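Local coordinates for uncharacterized protein (Wolinella succinogenes, PDB 3JYG) that is of unknown function but belongs to the 6-pyruvoyl tetrahydropterin synthase family and binds a zinc ion through three histidines, at residues F13-R18 against L77-I82; H96-A102 against V113-I118. All coordinates share one frame; numbering follows the deposited sequence.

Interaction 1 of 2, residues F13-R18 against L77-I82; sequences FCYGHR and LDHRFI. With ZN (zinc ion), chain G.
Over one face of the Phe81 ring runs the backbone of Gly16 and His17, with His17 CA 4.0 Å from the centroid of that ring in a CH-pi contact. The ring reaches this place because Phe81 CG stands anti to its backbone N (chi1 -175°), which turns the phenyl onto the Gly16-His17 peptide. The Phe13 ring takes Leu77 CB over one face, while Ile82 CD1 comes in at its edge. The same methyl continues to Tyr15, with Ile82 CD1 3.8 Å from Tyr15 CD2. The His17 ring has Tyr15 CE2 above one face.

Between the strands, paired in parallel but with their short segments 47° apart, Gly16 N donates to Arg80 O at 2.8 Å, and Ile82 N to Gly16 O at 2.9 Å. Cys14 grips the turn 77-80: its N meets Asp78 OD1 at 2.9 Å, nearly straight (168°), and its O accepts from His79 N. Asp78 OD2 accepts from His79 ND1 from above the carboxylate plane.

His17 NE2 binds zinc together with His40, His42 and two waters. The two strand bonds thus hold Gly16, just before this ligand, against strand 80-84, and the positive ion probably polarises the imidazole.

Interaction 2 of 2, residues H96-A102 against V113-I118; sequences HFADKSA and VDFERI
The side chain of Arg117 reaches from segment 113-118 across to segment 96-102, bent at chi2 and chi3, its CB directed toward that segment. Its CD passes beside the Phe97 ring, whose plane is only 5° from that of the guanidinium, and also approaches the carbonyl oxygen of His96. At NE the chain meets the methyl of Ala102, which sits over one face of the guanidinium, Ala102 CB lying 3.4 Å from Arg117 NE. The planar tip then fans out: Arg117 NH1 donates to His96 O at 2.9 Å, almost straight (167°) and in the guanidinium plane. Arg117 NH2 forms a salt bridge to Asp99 OD2 at 3.3 Å, reaching it on the syn side, with the carboxylate plane turned 58° from the guanidinium. Asp99 is itself positioned by Ser101, whose N and OG both donate to Asp99 OD1 from the same face of the carboxylate.

Next to this polar cluster, Phe97 is buried. Val113 CB lies over one face of its ring, 3.6 Å from the centroid, and Ile118 CG2 touches Phe97 CE1 at 3.7 Å. Tyr129 of helix 123-131 packs edge-to-face on the same phenyl. A single backbone hydrogen bond, Asp114 N to Ala102 O at 2.9 Å, joins the loops.

The Asx turn of Asp99, running to Ser101, overlaps the end of the type I turn 97-100, and that of Asp114 leads into the 3-10 segment 115-117: loop-to-loop packing flanking the hairpin of strands 103-105 and 110-113.

Overall arrangement
From the N terminus, strand 3-17 ends in segment 13-18, and interaction 1 closes the long excursion through strand 40-52 and helix 67-77 by bringing strand 80-84 alongside it in parallel. The chain then leaves the sheet centre, passes helix 90-93 and enters interaction 2, where a much shorter loop, carrying strands 103-105 and 110-113, is closed at its base. The two contacts follow in series, neither nesting nor crossing; the centres of interactions 1 and 2 lie about 20 Å apart, and the two do not touch. Interaction 1 joins the middle of the mixed sheet beside the zinc site, whereas interaction 2 ties together the two connections flanking the edge hairpin, against helix 123-131.

Interaction 1 of 2, residues F13-R18 against L77-I82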
ATOM      1  N   PHE A  13     -15.818   1.689  -7.014  1.00 17.92           N
ATOM      2  CA  PHE A  13     -16.954   1.542  -7.937  1.00 17.95           C
ATOM      3  C   PHE A  13     -16.884   0.193  -8.627  1.00 17.71           C
ATOM      4  O   PHE A  13     -15.844  -0.457  -8.637  1.00 19.08           O
ATOM      5  CB  PHE A  13     -17.074   2.674  -8.999  1.00 17.29           C
ATOM      6  CG  PHE A  13     -15.944   2.706 -10.052  1.00 18.75           C
ATOM      7  CD1 PHE A  13     -14.676   3.189  -9.717  1.00 18.88           C
ATOM      8  CD2 PHE A  13     -16.167   2.278 -11.373  1.00 16.16           C
ATOM      9  CE1 PHE A  13     -13.650   3.256 -10.646  1.00 17.14           C
ATOM     10  CE2 PHE A  13     -15.123   2.317 -12.325  1.00 17.02           C
ATOM     11  CZ  PHE A  13     -13.869   2.833 -11.966  1.00 17.87           C
ATOM     12  N   CYS A  14     -18.010  -0.224  -9.183  1.00 17.11           N
ATOM     13  CA  CYS A  14     -18.114  -1.473  -9.949  0.70 17.66           C
ATOM     14  C   CYS A  14     -18.441  -1.115 -11.387  1.00 15.95           C
ATOM     15  O   CYS A  14     -19.188  -0.168 -11.620  1.00 15.94           O
ATOM     16  CB  CYS A  14     -19.201  -2.398  -9.358  0.70 17.57           C
ATOM     17  SG  CYS A  14     -19.096  -2.609  -7.583  0.70 23.17           S
ATOM     18  N   TYR A  15     -17.905  -1.871 -12.344  1.00 14.71           N
ATOM     19  CA  TYR A  15     -18.157  -1.559 -13.747  1.00 14.76           C
ATOM     20  C   TYR A  15     -18.010  -2.834 -14.560  1.00 14.61           C
ATOM     21  O   TYR A  15     -17.397  -3.773 -14.087  1.00 15.81           O
ATOM     22  CB  TYR A  15     -17.183  -0.474 -14.265  1.00 12.09           C
ATOM     23  CG  TYR A  15     -15.706  -0.885 -14.174  1.00 14.97           C
ATOM     24  CD1 TYR A  15     -15.048  -0.961 -12.928  1.00 14.14           C
ATOM     25  CD2 TYR A  15     -14.967  -1.194 -15.338  1.00 14.02           C
ATOM     26  CE1 TYR A  15     -13.714  -1.338 -12.832  1.00 14.44           C
ATOM     27  CE2 TYR A  15     -13.613  -1.567 -15.248  1.00 14.01           C
ATOM     28  CZ  TYR A  15     -12.996  -1.651 -13.993  1.00 15.11           C
ATOM     29  OH  TYR A  15     -11.643  -1.991 -13.878  1.00 15.00           O
ATOM     30  N   GLY A  16     -18.544  -2.837 -15.780  1.00 15.28           N
ATOM     31  CA  GLY A  16     -18.196  -3.886 -16.763  1.00 14.87           C
ATOM     32  C   GLY A  16     -17.256  -3.296 -17.815  1.00 16.76           C
ATOM     33  O   GLY A  16     -17.219  -2.070 -18.008  1.00 16.15           O
ATOM     34  N   HIS A  17     -16.467  -4.148 -18.472  1.00 15.98           N
ATOM     35  CA  HIS A  17     -15.690  -3.689 -19.588  1.00 17.14           C
ATOM     36  C   HIS A  17     -15.199  -4.893 -20.356  1.00 17.93           C
ATOM     37  O   HIS A  17     -15.485  -6.052 -19.985  1.00 16.86           O
ATOM     38  CB  HIS A  17     -14.524  -2.746 -19.142  1.00 16.76           C
ATOM     39  CG  HIS A  17     -13.273  -3.445 -18.663  1.00 18.23           C
ATOM     40  ND1 HIS A  17     -12.020  -2.882 -18.793  1.00 20.76           N
ATOM     41  CD2 HIS A  17     -13.084  -4.636 -18.044  1.00 18.37           C
ATOM     42  CE1 HIS A  17     -11.114  -3.696 -18.281  1.00 21.32           C
ATOM     43  NE2 HIS A  17     -11.736  -4.769 -17.824  1.00 22.10           N
ATOM     44  N   ARG A  18     -14.479  -4.597 -21.433  1.00 18.47           N
ATOM     45  CA  ARG A  18     -13.595  -5.569 -22.033  1.00 18.80           C
ATOM     46  C   ARG A  18     -12.391  -4.817 -22.628  1.00 18.01           C
ATOM     47  O   ARG A  18     -12.502  -3.649 -23.001  1.00 19.07           O
ATOM     48  CB  ARG A  18     -14.338  -6.410 -23.090  1.00 20.73           C
ATOM     49  CG  ARG A  18     -14.412  -5.806 -24.467  1.00 18.76           C
ATOM     50  CD  ARG A  18     -15.082  -6.763 -25.468  1.00 17.77           C
ATOM     51  NE  ARG A  18     -14.843  -6.336 -26.853  1.00 14.49           N
ATOM     52  CZ  ARG A  18     -14.275  -7.099 -27.794  1.00 15.22           C
ATOM     53  NH1 ARG A  18     -13.843  -8.348 -27.529  1.00 12.82           N
ATOM     54  NH2 ARG A  18     -14.146  -6.609 -29.022  1.00 15.52           N
ATOM     55  N   LEU A  77     -19.338   6.694 -13.356  1.00 16.86           N
ATOM     56  CA  LEU A  77     -18.716   5.391 -13.598  1.00 16.63           C
ATOM     57  C   LEU A  77     -19.332   4.211 -12.860  1.00 16.83           C
ATOM     58  O   LEU A  77     -19.282   3.105 -13.362  1.00 16.28           O
ATOM     59  CB  LEU A  77     -17.208   5.439 -13.314  1.00 16.44           C
ATOM     60  CG  LEU A  77     -16.430   6.574 -14.001  1.00 15.87           C
ATOM     61  CD1 LEU A  77     -14.981   6.496 -13.565  1.00 19.95           C
ATOM     62  CD2 LEU A  77     -16.504   6.430 -15.521  1.00 14.57           C
ATOM     63  N   ASP A  78     -19.939   4.428 -11.691  1.00 16.37           N
ATOM     64  CA  ASP A  78     -20.389   3.271 -10.896  1.00 17.67           C
ATOM     65  C   ASP A  78     -21.590   2.602 -11.550  1.00 16.88           C
ATOM     66  O   ASP A  78     -22.505   3.291 -11.980  1.00 17.12           O
ATOM     67  CB  ASP A  78     -20.737   3.662  -9.471  1.00 17.36           C
ATOM     68  CG  ASP A  78     -21.101   2.448  -8.617  1.00 21.71           C
ATOM     69  OD1 ASP A  78     -20.289   1.483  -8.504  1.00 19.15           O
ATOM     70  OD2 ASP A  78     -22.254   2.433  -8.108  1.00 24.99           O
ATOM     71  N   HIS A  79     -21.572   1.267 -11.609  1.00 16.47           N
ATOM     72  CA  HIS A  79     -22.667   0.506 -12.213  1.00 17.12           C
ATOM     73  C   HIS A  79     -22.834   0.788 -13.691  1.00 16.26           C
ATOM     74  O   HIS A  79     -23.960   0.879 -14.195  1.00 17.20           O
ATOM     75  CB  HIS A  79     -23.980   0.711 -11.414  1.00 16.91           C
ATOM     76  CG  HIS A  79     -24.035  -0.132 -10.170  1.00 21.53           C
ATOM     77  ND1 HIS A  79     -23.227   0.099  -9.074  1.00 24.14           N
ATOM     78  CD2 HIS A  79     -24.737  -1.257  -9.889  1.00 25.57           C
ATOM     79  CE1 HIS A  79     -23.437  -0.844  -8.170  1.00 27.23           C
ATOM     80  NE2 HIS A  79     -24.358  -1.671  -8.634  1.00 26.74           N
ATOM     81  N   ARG A  80     -21.719   0.955 -14.392  1.00 14.97           N
ATOM     82  CA  ARG A  80     -21.782   1.228 -15.838  1.00 14.67           C
ATOM     83  C   ARG A  80     -20.913   0.235 -16.607  1.00 14.76           C
ATOM     84  O   ARG A  80     -20.090  -0.461 -16.014  1.00 15.92           O
ATOM     85  CB  ARG A  80     -21.261   2.625 -16.141  1.00 15.01           C
ATOM     86  CG  ARG A  80     -21.892   3.745 -15.351  1.00 15.98           C
ATOM     87  CD  ARG A  80     -23.308   4.060 -15.795  1.00 17.02           C
ATOM     88  NE  ARG A  80     -23.789   5.154 -14.930  1.00 18.27           N
ATOM     89  CZ  ARG A  80     -24.987   5.705 -14.997  1.00 22.25           C
ATOM     90  NH1 ARG A  80     -25.842   5.343 -15.944  1.00 16.76           N
ATOM     91  NH2 ARG A  80     -25.298   6.688 -14.145  1.00 25.42           N
ATOM     92  N   PHE A  81     -21.088   0.175 -17.921  1.00 13.71           N
ATOM     93  CA  PHE A  81     -20.168  -0.569 -18.762  1.00 12.78           C
ATOM     94  C   PHE A  81     -19.267   0.434 -19.568  1.00 12.64           C
ATOM     95  O   PHE A  81     -19.770   1.255 -20.371  1.00 11.61           O
ATOM     96  CB  PHE A  81     -20.946  -1.487 -19.700  1.00 13.03           C
ATOM     97  CG  PHE A  81     -20.059  -2.408 -20.544  1.00 12.41           C
ATOM     98  CD1 PHE A  81     -19.362  -1.900 -21.649  1.00 12.99           C
ATOM     99  CD2 PHE A  81     -20.005  -3.770 -20.269  1.00 14.23           C
ATOM    100  CE1 PHE A  81     -18.535  -2.721 -22.453  1.00 14.52           C
ATOM    101  CE2 PHE A  81     -19.206  -4.635 -21.061  1.00 17.30           C
ATOM    102  CZ  PHE A  81     -18.450  -4.083 -22.171  1.00 17.99           C
ATOM    103  N   ILE A  82     -17.963   0.334 -19.381  1.00 11.20           N
ATOM    104  CA  ILE A  82     -17.032   1.301 -20.023  1.00 11.46           C
ATOM    105  C   ILE A  82     -16.540   0.706 -21.343  1.00 10.82           C
ATOM    106  O   ILE A  82     -16.012  -0.399 -21.399  1.00 12.77           O
ATOM    107  CB  ILE A  82     -15.787   1.646 -19.146  1.00 12.31           C
ATOM    108  CG1 ILE A  82     -16.209   2.093 -17.725  1.00 11.67           C
ATOM    109  CG2 ILE A  82     -14.899   2.710 -19.862  1.00  8.21           C
ATOM    110  CD1 ILE A  82     -15.006   2.344 -16.764  1.00 14.64           C
TER
HETATM  111 ZN    ZN G 200     -10.661  -6.683 -16.988  1.00 28.83          ZN
HETATM  112  O   HOH W   1     -15.191  -2.546 -22.864  1.00 31.16           O
HETATM  113  O   HOH W   2      -8.721  -5.158 -16.621  1.00 34.60           O
HETATM  114  O   HOH W   3      -9.223  -8.457 -16.312  1.00 23.93           O

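Interaction 2 of 2, residues H96-A102 against V113-I118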
ATOM      1  N   HIS A  96     -27.998   1.180 -32.368  1.00 25.24           N
ATOM      2  CA  HIS A  96     -28.720   2.420 -32.629  1.00 24.89           C
ATOM      3  C   HIS A  96     -27.812   3.612 -32.807  1.00 24.25           C
ATOM      4  O   HIS A  96     -28.287   4.685 -33.151  1.00 23.97           O
ATOM      5  CB  HIS A  96     -29.723   2.722 -31.496  1.00 25.01           C
ATOM      6  CG  HIS A  96     -30.821   1.713 -31.384  1.00 26.72           C
ATOM      7  ND1 HIS A  96     -30.636   0.476 -30.797  1.00 28.69           N
ATOM      8  CD2 HIS A  96     -32.108   1.742 -31.805  1.00 29.32           C
ATOM      9  CE1 HIS A  96     -31.768  -0.205 -30.844  1.00 29.12           C
ATOM     10  NE2 HIS A  96     -32.679   0.545 -31.444  1.00 29.47           N
ATOM     11  N   PHE A  97     -26.518   3.435 -32.513  1.00 23.56           N
ATOM     12  CA  PHE A  97     -25.527   4.507 -32.554  1.00 23.17           C
ATOM     13  C   PHE A  97     -24.298   4.008 -33.329  1.00 23.01           C
ATOM     14  O   PHE A  97     -23.160   4.378 -33.024  1.00 22.37           O
ATOM     15  CB  PHE A  97     -25.128   4.927 -31.115  1.00 23.27           C
ATOM     16  CG  PHE A  97     -26.267   5.528 -30.317  1.00 23.31           C
ATOM     17  CD1 PHE A  97     -27.077   4.720 -29.512  1.00 21.64           C
ATOM     18  CD2 PHE A  97     -26.549   6.888 -30.414  1.00 23.52           C
ATOM     19  CE1 PHE A  97     -28.153   5.257 -28.810  1.00 21.99           C
ATOM     20  CE2 PHE A  97     -27.596   7.442 -29.712  1.00 20.87           C
ATOM     21  CZ  PHE A  97     -28.408   6.629 -28.899  1.00 23.81           C
ATOM     22  N   ALA A  98     -24.523   3.161 -34.328  1.00 23.42           N
ATOM     23  CA  ALA A  98     -23.409   2.524 -35.051  1.00 24.63           C
ATOM     24  C   ALA A  98     -22.516   3.554 -35.776  1.00 25.02           C
ATOM     25  O   ALA A  98     -21.326   3.326 -35.957  1.00 24.89           O
ATOM     26  CB  ALA A  98     -23.930   1.446 -36.033  1.00 24.81           C
ATOM     27  N   ASP A  99     -23.074   4.725 -36.105  1.00 25.83           N
ATOM     28  CA  ASP A  99     -22.287   5.757 -36.784  1.00 26.34           C
ATOM     29  C   ASP A  99     -21.482   6.598 -35.799  1.00 26.48           C
ATOM     30  O   ASP A  99     -20.695   7.453 -36.206  1.00 25.69           O
ATOM     31  CB  ASP A  99     -23.176   6.639 -37.689  1.00 26.45           C
ATOM     32  CG  ASP A  99     -24.078   7.616 -36.918  1.00 29.05           C
ATOM     33  OD1 ASP A  99     -24.038   7.716 -35.664  1.00 30.00           O
ATOM     34  OD2 ASP A  99     -24.858   8.304 -37.608  1.00 30.57           O
ATOM     35  N   LYS A 100     -21.728   6.388 -34.494  1.00 26.11           N
ATOM     36  CA  LYS A 100     -20.995   7.083 -33.434  1.00 25.76           C
ATOM     37  C   LYS A 100     -21.117   8.598 -33.560  1.00 27.09           C
ATOM     38  O   LYS A 100     -20.227   9.324 -33.098  1.00 26.77           O
ATOM     39  CB  LYS A 100     -19.499   6.734 -33.450  1.00 25.38           C
ATOM     40  CG  LYS A 100     -19.149   5.250 -33.561  1.00 24.44           C
ATOM     41  CD  LYS A 100     -17.620   5.141 -33.683  1.00 19.82           C
ATOM     42  CE  LYS A 100     -17.219   3.704 -33.767  1.00 22.03           C
ATOM     43  NZ  LYS A 100     -15.743   3.481 -33.892  1.00 17.62           N
ATOM     44  N   SER A 101     -22.184   9.096 -34.188  1.00 27.07           N
ATOM     45  CA  SER A 101     -22.343  10.549 -34.245  1.00 28.70           C
ATOM     46  C   SER A 101     -23.152  11.128 -33.102  1.00 27.33           C
ATOM     47  O   SER A 101     -22.820  12.206 -32.622  1.00 28.65           O
ATOM     48  CB  SER A 101     -22.968  11.032 -35.558  1.00 28.39           C
ATOM     49  OG  SER A 101     -24.299  10.538 -35.625  1.00 33.96           O
ATOM     50  N   ALA A 102     -24.231  10.460 -32.710  1.00 26.32           N
ATOM     51  CA  ALA A 102     -25.173  11.053 -31.748  1.00 25.33           C
ATOM     52  C   ALA A 102     -24.709  10.716 -30.329  1.00 24.71           C
ATOM     53  O   ALA A 102     -25.431  10.070 -29.564  1.00 24.71           O
ATOM     54  CB  ALA A 102     -26.623  10.537 -32.012  1.00 25.32           C
ATOM     55  N   VAL A 113     -24.735   8.289 -24.765  1.00 18.74           N
ATOM     56  CA  VAL A 113     -25.517   8.398 -25.996  1.00 19.58           C
ATOM     57  C   VAL A 113     -26.471   9.609 -25.893  1.00 20.16           C
ATOM     58  O   VAL A 113     -26.794  10.063 -24.790  1.00 19.89           O
ATOM     59  CB  VAL A 113     -26.248   7.084 -26.336  1.00 19.37           C
ATOM     60  CG1 VAL A 113     -25.223   5.965 -26.542  1.00 17.64           C
ATOM     61  CG2 VAL A 113     -27.269   6.735 -25.229  1.00 18.41           C
ATOM     62  N   ASP A 114     -26.832  10.176 -27.042  1.00 21.32           N
ATOM     63  CA  ASP A 114     -27.897  11.155 -27.129  1.00 23.60           C
ATOM     64  C   ASP A 114     -29.197  10.365 -27.046  1.00 23.84           C
ATOM     65  O   ASP A 114     -29.533   9.655 -27.988  1.00 22.61           O
ATOM     66  CB  ASP A 114     -27.861  11.893 -28.491  1.00 24.35           C
ATOM     67  CG  ASP A 114     -28.907  13.019 -28.576  1.00 27.49           C
ATOM     68  OD1 ASP A 114     -29.872  13.041 -27.764  1.00 24.83           O
ATOM     69  OD2 ASP A 114     -28.745  13.884 -29.464  1.00 30.69           O
ATOM     70  N   PHE A 115     -29.917  10.490 -25.937  1.00 25.09           N
ATOM     71  CA  PHE A 115     -31.160   9.731 -25.762  1.00 26.78           C
ATOM     72  C   PHE A 115     -32.333  10.152 -26.644  1.00 28.38           C
ATOM     73  O   PHE A 115     -33.256   9.365 -26.879  1.00 28.50           O
ATOM     74  CB  PHE A 115     -31.548   9.678 -24.296  1.00 27.48           C
ATOM     75  CG  PHE A 115     -30.674   8.756 -23.487  1.00 29.28           C
ATOM     76  CD1 PHE A 115     -31.011   7.417 -23.343  1.00 31.85           C
ATOM     77  CD2 PHE A 115     -29.506   9.223 -22.889  1.00 30.32           C
ATOM     78  CE1 PHE A 115     -30.199   6.543 -22.592  1.00 30.47           C
ATOM     79  CE2 PHE A 115     -28.688   8.346 -22.138  1.00 32.52           C
ATOM     80  CZ  PHE A 115     -29.048   7.008 -21.999  1.00 28.11           C
ATOM     81  N   GLU A 116     -32.282  11.372 -27.165  1.00 29.79           N
ATOM     82  CA  GLU A 116     -33.236  11.801 -28.211  1.00 31.68           C
ATOM     83  C   GLU A 116     -33.346  10.806 -29.348  1.00 31.64           C
ATOM     84  O   GLU A 116     -34.439  10.564 -29.845  1.00 32.50           O
ATOM     85  CB  GLU A 116     -32.886  13.185 -28.777  1.00 32.23           C
ATOM     86  CG  GLU A 116     -33.059  14.324 -27.755  1.00 36.36           C
ATOM     87  CD  GLU A 116     -34.527  14.564 -27.376  1.00 43.89           C
ATOM     88  OE1 GLU A 116     -35.421  14.467 -28.272  1.00 46.67           O
ATOM     89  OE2 GLU A 116     -34.783  14.839 -26.174  1.00 46.52           O
ATOM     90  N   ARG A 117     -32.244  10.206 -29.761  1.00 30.94           N
ATOM     91  CA  ARG A 117     -32.340   9.353 -30.928  1.00 30.95           C
ATOM     92  C   ARG A 117     -32.983   7.966 -30.676  1.00 31.05           C
ATOM     93  O   ARG A 117     -33.391   7.299 -31.628  1.00 29.24           O
ATOM     94  CB  ARG A 117     -31.024   9.350 -31.749  1.00 32.02           C
ATOM     95  CG  ARG A 117     -30.029   8.207 -31.541  1.00 33.26           C
ATOM     96  CD  ARG A 117     -29.434   7.621 -32.901  1.00 37.28           C
ATOM     97  NE  ARG A 117     -28.681   8.548 -33.773  1.00 38.46           N
ATOM     98  CZ  ARG A 117     -27.586   8.228 -34.486  1.00 39.76           C
ATOM     99  NH1 ARG A 117     -27.071   7.006 -34.452  1.00 35.49           N
ATOM    100  NH2 ARG A 117     -26.983   9.149 -35.239  1.00 40.90           N
ATOM    101  N   ILE A 118     -33.138   7.577 -29.396  1.00 30.18           N
ATOM    102  CA  ILE A 118     -33.787   6.288 -29.026  1.00 30.47           C
ATOM    103  C   ILE A 118     -35.086   6.441 -28.230  1.00 31.12           C
ATOM    104  O   ILE A 118     -35.562   5.501 -27.571  1.00 31.55           O
ATOM    105  CB  ILE A 118     -32.837   5.345 -28.244  1.00 29.86           C
ATOM    106  CG1 ILE A 118     -32.197   6.094 -27.058  1.00 29.64           C
ATOM    107  CG2 ILE A 118     -31.818   4.735 -29.202  1.00 29.24           C
ATOM    108  CD1 ILE A 118     -31.246   5.265 -26.248  1.00 26.86           C
TER
HETATM  109  O   HOH W   4     -26.076   5.204 -36.361  1.00 37.39           O